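Local structure of T-lymphoma invasion and metastasis-inducing protein 2 (Mus musculus, 3A8P) at residues Phe53-Gly58 with Ala67-Leu72; Leu31-Arg36 with Gly229-Leu234. The protein activates the Rho-family GTPase RAC1 by stimulating its exchange of GDP for GTP, linking extracellular laminin signals to neurite growth. All blocks are in the same frame, centred on the assembly; numbering follows the deposited sequence.

Contact 1 (Phe53-Gly58 with Ala67-Leu72); sequences FYETYG and APRCAL
Side by side at the end of a strand pair, F53 and C70 show how an antiparallel hydrogen-bonded pair brings two side chains onto one face of a sheet. SG of C70 lies between its own backbone N and carbonyl carbon (chi1 60°), close against F53 CB at 3.5 Å. From there the sulfur makes an oblique sulfur-aromatic contact, 4.4 Å from the F53 ring centroid and 37° off the ring normal. Farther out, F53 CE2 meets L72 CB at 3.9 Å. The ring enters the core of the PH-domain barrel, where F19 and Y42 contribute edge-to-face rings.

The backbone sets this pairing: F53 N donates to C70 O at 2.9 Å, and R69 N returns a shorter bond of 2.7 Å to F53 O. Beyond them Y54 turns its ring alongside the P68 ring, both pointing the same way. P68 CB stands over one face of the aromatic ring, near the rim, while CG approaches Y54 CE1 to 3.4 Å.

E55 and R69 meet where the pairing ends. The arginine chain bends about its CB-CG and CG-CD bonds, whereas the glutamate is extended beyond CG. The carboxylate rests mainly on R69 CG, with OE1 at the guanidinium edge near its plane. The two charged planes stand 72° apart, and the salt bridge from E55 OE1 to R69 NE is long at 3.9 Å. A water donates to A67 O at 2.6 Å and accepts from E55 N, bridging the backbones where the strands separate.

Chemically, then, the F53 face is held by apolar and sulfur contacts, and Y54 adds apolar packing on P68, whereas toward the exposed end the segments meet through a water bridge and a charge pair that is probably weak.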
loop_
_atom_site.group_PDB
_atom_site.type_symbol
_atom_site.label_atom_id
_atom_site.label_comp_id
_atom_site.label_asym_id
_atom_site.label_seq_id
_atom_site.Cartn_x
_atom_site.Cartn_y
_atom_site.Cartn_z
ATOM N N PHE A 53 16.897 3.497 10.701
ATOM C CA PHE A 53 17.152 4.929 10.736
ATOM C C PHE A 53 18.265 5.274 11.720
ATOM O O PHE A 53 18.183 4.936 12.893
ATOM C CB PHE A 53 15.878 5.677 11.133
ATOM C CG PHE A 53 14.764 5.565 10.131
ATOM C CD1 PHE A 53 14.239 6.704 9.527
ATOM C CD2 PHE A 53 14.235 4.325 9.790
ATOM C CE1 PHE A 53 13.202 6.612 8.598
ATOM C CE2 PHE A 53 13.193 4.221 8.857
ATOM C CZ PHE A 53 12.678 5.370 8.263
ATOM N N TYR A 54 19.302 5.947 11.232
ATOM C CA TYR A 54 20.427 6.353 12.066
ATOM C C TYR A 54 20.462 7.873 12.069
ATOM O O TYR A 54 20.248 8.500 11.029
ATOM C CB TYR A 54 21.741 5.830 11.483
ATOM C CG TYR A 54 21.849 4.331 11.449
ATOM C CD1 TYR A 54 22.436 3.626 12.508
ATOM C CD2 TYR A 54 21.371 3.609 10.360
ATOM C CE1 TYR A 54 22.546 2.237 12.470
ATOM C CE2 TYR A 54 21.473 2.229 10.314
ATOM C CZ TYR A 54 22.063 1.548 11.368
ATOM O OH TYR A 54 22.186 0.183 11.300
ATOM N N GLU A 55 20.733 8.473 13.221
ATOM C CA GLU A 55 20.787 9.924 13.279
ATOM C C GLU A 55 22.078 10.513 12.716
ATOM O O GLU A 55 22.183 11.725 12.536
ATOM C CB GLU A 55 20.544 10.405 14.712
ATOM C CG GLU A 55 19.071 10.734 14.961
ATOM C CD GLU A 55 18.705 10.806 16.428
ATOM O OE1 GLU A 55 17.545 11.166 16.726
ATOM O OE2 GLU A 55 19.570 10.493 17.279
ATOM N N THR A 56 23.056 9.662 12.420
ATOM C CA THR A 56 24.312 10.143 11.858
ATOM C C THR A 56 24.818 9.214 10.763
ATOM O O THR A 56 24.534 8.017 10.769
ATOM C CB THR A 56 25.414 10.276 12.940
ATOM O OG1 THR A 56 25.780 8.974 13.414
ATOM C CG2 THR A 56 24.913 11.111 14.114
ATOM N N TYR A 57 25.562 9.775 9.816
ATOM C CA TYR A 57 26.111 8.988 8.723
ATOM C C TYR A 57 27.141 8.004 9.262
ATOM O O TYR A 57 27.856 8.307 10.216
ATOM C CB TYR A 57 26.777 9.898 7.690
ATOM C CG TYR A 57 27.676 9.145 6.742
ATOM C CD1 TYR A 57 27.148 8.257 5.806
ATOM C CD2 TYR A 57 29.060 9.278 6.818
ATOM C CE1 TYR A 57 27.978 7.516 4.968
ATOM C CE2 TYR A 57 29.900 8.542 5.985
ATOM C CZ TYR A 57 29.352 7.663 5.064
ATOM O OH TYR A 57 30.179 6.934 4.242
ATOM N N GLY A 58 27.220 6.833 8.643
ATOM C CA GLY A 58 28.176 5.838 9.093
ATOM C C GLY A 58 28.666 4.921 7.989
ATOM O O GLY A 58 27.865 4.356 7.240
ATOM N N ALA A 67 23.901 2.671 16.745
ATOM C CA ALA A 67 22.653 1.922 16.830
ATOM C C ALA A 67 21.520 2.772 16.269
ATOM O O ALA A 67 21.440 3.977 16.531
ATOM C CB ALA A 67 22.355 1.544 18.272
ATOM N N PRO A 68 20.626 2.153 15.485
ATOM C CA PRO A 68 19.494 2.862 14.883
ATOM C C PRO A 68 18.609 3.500 15.947
ATOM O O PRO A 68 18.531 3.001 17.068
ATOM C CB PRO A 68 18.751 1.755 14.134
ATOM C CG PRO A 68 19.816 0.737 13.854
ATOM C CD PRO A 68 20.604 0.723 15.131
ATOM N N ARG A 69 17.959 4.607 15.603
ATOM C CA ARG A 69 17.042 5.255 16.532
ATOM C C ARG A 69 15.702 4.554 16.390
ATOM O O ARG A 69 14.888 4.561 17.313
ATOM C CB ARG A 69 16.857 6.742 16.207
ATOM C CG ARG A 69 17.900 7.660 16.814
ATOM C CD ARG A 69 17.885 7.608 18.341
ATOM N NE ARG A 69 16.626 8.091 18.910
ATOM C CZ ARG A 69 15.721 7.321 19.511
ATOM N NH1 ARG A 69 15.921 6.012 19.631
ATOM N NH2 ARG A 69 14.613 7.864 20.001
ATOM N N CYS A 70 15.478 3.952 15.225
ATOM C CA CYS A 70 14.225 3.252 14.960
ATOM C C CYS A 70 14.297 2.439 13.675
ATOM O O CYS A 70 15.210 2.609 12.863
ATOM C CB CYS A 70 13.073 4.251 14.860
ATOM S SG CYS A 70 13.307 5.465 13.552
ATOM N N ALA A 71 13.316 1.562 13.496
ATOM C CA ALA A 71 13.261 0.706 12.325
ATOM C C ALA A 71 11.858 0.650 11.743
ATOM O O ALA A 71 10.868 0.780 12.458
ATOM C CB ALA A 71 13.724 -0.698 12.694
ATOM N N LEU A 72 11.780 0.447 10.437
ATOM C CA LEU A 72 10.498 0.353 9.762
ATOM C C LEU A 72 10.490 -0.974 8.999
ATOM O O LEU A 72 11.289 -1.178 8.082
ATOM C CB LEU A 72 10.335 1.544 8.813
ATOM C CG LEU A 72 8.929 1.971 8.391
ATOM C CD1 LEU A 72 8.980 3.409 7.872
ATOM C CD2 LEU A 72 8.379 1.012 7.331
HETATM O O HOH W 1 21.826 6.197 15.220
#

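Contact 2 (Leu31-Arg36 with Gly229-Leu234); sequences LELVAR and GRLGVL
L33 pushes its branched end against L231 at the C-terminal end of helix 222-231, and its side chain can be traced atom by atom. CB leaves the strand without aiming at the helix; a chi1 of -69° then places CG anti to the carbonyl carbon and brings the branches round to the partner. CG sits 3.6 Å from CD2 of L231. Of the two methyls, CD1 turns to the backbone and rests 3.7 Å from the L231 carbonyl O. The other, CD2, presses on L231 CD2 at 3.5 Å, tighter than an ordinary van der Waals contact, and also reaches V233 CG2 at 3.8 Å.

The example illustrates how separate domains become one module: strand 30-33 belongs to the PH domain, helix 222-231 to the CC-Ex region, and their leucines mesh with no hydrogen bond between the two segments. The two methyls of L231 divide between alternate strand residues: CD1 meets CD1 of L31 at 4.1 Å, while CD2 packs against L33. L31 also touches A241 and L242 of helix 236-245, so two helices of the CC-Ex region share this strand. An alanine in place of L33 would lose CG and both methyls, and would probably open a gap beside L231 CD2 and V233 CG2. Directly after the helix, G232 takes a positive phi of 113°, turning the chain so that the V233 side chain comes back toward the strand. V233 O accepts a hydrogen bond from S238 OG in helix 236-245.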
loop_
_atom_site.group_PDB
_atom_site.type_symbol
_atom_site.label_atom_id
_atom_site.label_comp_id
_atom_site.label_asym_id
_atom_site.label_seq_id
_atom_site.Cartn_x
_atom_site.Cartn_y
_atom_site.Cartn_z
ATOM N N LEU A 31 -8.222 4.873 10.933
ATOM C CA LEU A 31 -7.057 5.639 10.510
ATOM C C LEU A 31 -7.135 7.073 11.013
ATOM O O LEU A 31 -8.218 7.634 11.141
ATOM C CB LEU A 31 -6.963 5.659 8.982
ATOM C CG LEU A 31 -6.827 4.332 8.236
ATOM C CD1 LEU A 31 -6.825 4.593 6.736
ATOM C CD2 LEU A 31 -5.541 3.634 8.666
ATOM N N GLU A 32 -5.982 7.663 11.302
ATOM C CA GLU A 32 -5.945 9.047 11.746
ATOM C C GLU A 32 -4.604 9.669 11.389
ATOM O O GLU A 32 -3.589 8.981 11.331
ATOM C CB GLU A 32 -6.173 9.146 13.258
ATOM C CG GLU A 32 -4.942 8.880 14.103
ATOM C CD GLU A 32 -5.140 9.275 15.560
ATOM O OE1 GLU A 32 -4.192 9.099 16.356
ATOM O OE2 GLU A 32 -6.242 9.761 15.907
ATOM N N LEU A 33 -4.606 10.971 11.139
ATOM C CA LEU A 33 -3.369 11.666 10.816
ATOM C C LEU A 33 -2.506 11.704 12.067
ATOM O O LEU A 33 -3.008 11.963 13.160
ATOM C CB LEU A 33 -3.661 13.091 10.356
ATOM C CG LEU A 33 -4.349 13.234 9.000
ATOM C CD1 LEU A 33 -4.629 14.700 8.715
ATOM C CD2 LEU A 33 -3.455 12.645 7.918
ATOM N N VAL A 34 -1.216 11.427 11.914
ATOM C CA VAL A 34 -0.305 11.451 13.048
ATOM C C VAL A 34 -0.211 12.893 13.530
ATOM O O VAL A 34 -0.086 13.817 12.726
ATOM C CB VAL A 34 1.095 10.954 12.653
ATOM C CG1 VAL A 34 2.031 11.034 13.849
ATOM C CG2 VAL A 34 1.011 9.528 12.136
ATOM N N ALA A 35 -0.282 13.083 14.843
ATOM C CA ALA A 35 -0.219 14.419 15.420
ATOM C C ALA A 35 1.211 14.853 15.725
ATOM O O ALA A 35 2.039 14.036 16.131
ATOM C CB ALA A 35 -1.059 14.474 16.687
ATOM N N ARG A 36 1.487 16.141 15.521
ATOM C CA ARG A 36 2.805 16.716 15.786
ATOM C C ARG A 36 3.868 16.208 14.807
ATOM O O ARG A 36 5.067 16.264 15.077
ATOM C CB ARG A 36 3.179 16.450 17.264
ATOM C CG ARG A 36 4.551 15.845 17.582
ATOM C CD ARG A 36 4.620 14.352 17.264
ATOM N NE ARG A 36 5.725 13.680 17.951
ATOM C CZ ARG A 36 7.011 13.994 17.813
ATOM N NH1 ARG A 36 7.933 13.315 18.486
ATOM N NH2 ARG A 36 7.381 14.982 17.008
ATOM N N GLY A 229 -11.854 10.544 2.758
ATOM C CA GLY A 229 -12.122 11.970 2.738
ATOM C C GLY A 229 -12.158 12.557 4.142
ATOM O O GLY A 229 -11.686 13.674 4.361
ATOM N N ARG A 230 -12.722 11.820 5.099
ATOM C CA ARG A 230 -12.774 12.312 6.477
ATOM C C ARG A 230 -11.368 12.267 7.070
ATOM O O ARG A 230 -11.028 13.062 7.942
ATOM C CB ARG A 230 -13.723 11.469 7.340
ATOM C CG ARG A 230 -15.199 11.711 7.082
ATOM C CD ARG A 230 -16.062 10.991 8.117
ATOM N NE ARG A 230 -16.001 9.536 8.000
ATOM C CZ ARG A 230 -16.710 8.826 7.125
ATOM N NH1 ARG A 230 -17.539 9.437 6.288
ATOM N NH2 ARG A 230 -16.589 7.505 7.080
ATOM N N LEU A 231 -10.558 11.328 6.591
ATOM C CA LEU A 231 -9.188 11.197 7.066
ATOM C C LEU A 231 -8.460 12.474 6.681
ATOM O O LEU A 231 -7.749 13.061 7.488
ATOM C CB LEU A 231 -8.493 10.012 6.394
ATOM C CG LEU A 231 -7.177 9.477 6.978
ATOM C CD1 LEU A 231 -6.532 8.568 5.945
ATOM C CD2 LEU A 231 -6.227 10.601 7.337
ATOM N N GLY A 232 -8.651 12.897 5.438
ATOM C CA GLY A 232 -7.988 14.092 4.954
ATOM C C GLY A 232 -6.977 13.759 3.876
ATOM O O GLY A 232 -6.343 14.644 3.310
ATOM N N VAL A 233 -6.820 12.472 3.590
ATOM C CA VAL A 233 -5.883 12.023 2.560
ATOM C C VAL A 233 -6.545 10.988 1.656
ATOM O O VAL A 233 -6.985 9.936 2.123
ATOM C CB VAL A 233 -4.615 11.380 3.177
ATOM C CG1 VAL A 233 -3.641 10.990 2.071
ATOM C CG2 VAL A 233 -3.955 12.341 4.153
ATOM N N LEU A 234 -6.629 11.292 0.364
ATOM C CA LEU A 234 -7.219 10.355 -0.582
ATOM C C LEU A 234 -6.190 10.011 -1.654
ATOM O O LEU A 234 -5.955 10.786 -2.572
ATOM C CB LEU A 234 -8.459 10.951 -1.248
ATOM C CG LEU A 234 -9.472 9.939 -1.805
ATOM C CD1 LEU A 234 -10.604 10.690 -2.489
ATOM C CD2 LEU A 234 -8.807 8.978 -2.776
#

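Overall arrangement
The two contacts lie at different levels of the same architecture, their centres 26 Å apart and their nearest atoms about 9 Å apart without touching. Both reach the antiparallel sheet of the PH domain. Contact 1 is local, joining strands 50-54 and 70-73 across only a short connection. Contact 2 spans far more of the chain: strand 30-33 precedes both segments of contact 1, and helix 222-231 follows long helices that include the predicted coiled coil. One contact thus pairs neighbouring strands within the PH sheet, while the other packs the CC-Ex region against it, consistent with the PHCCEx unit acting as a single protein- and membrane-binding module.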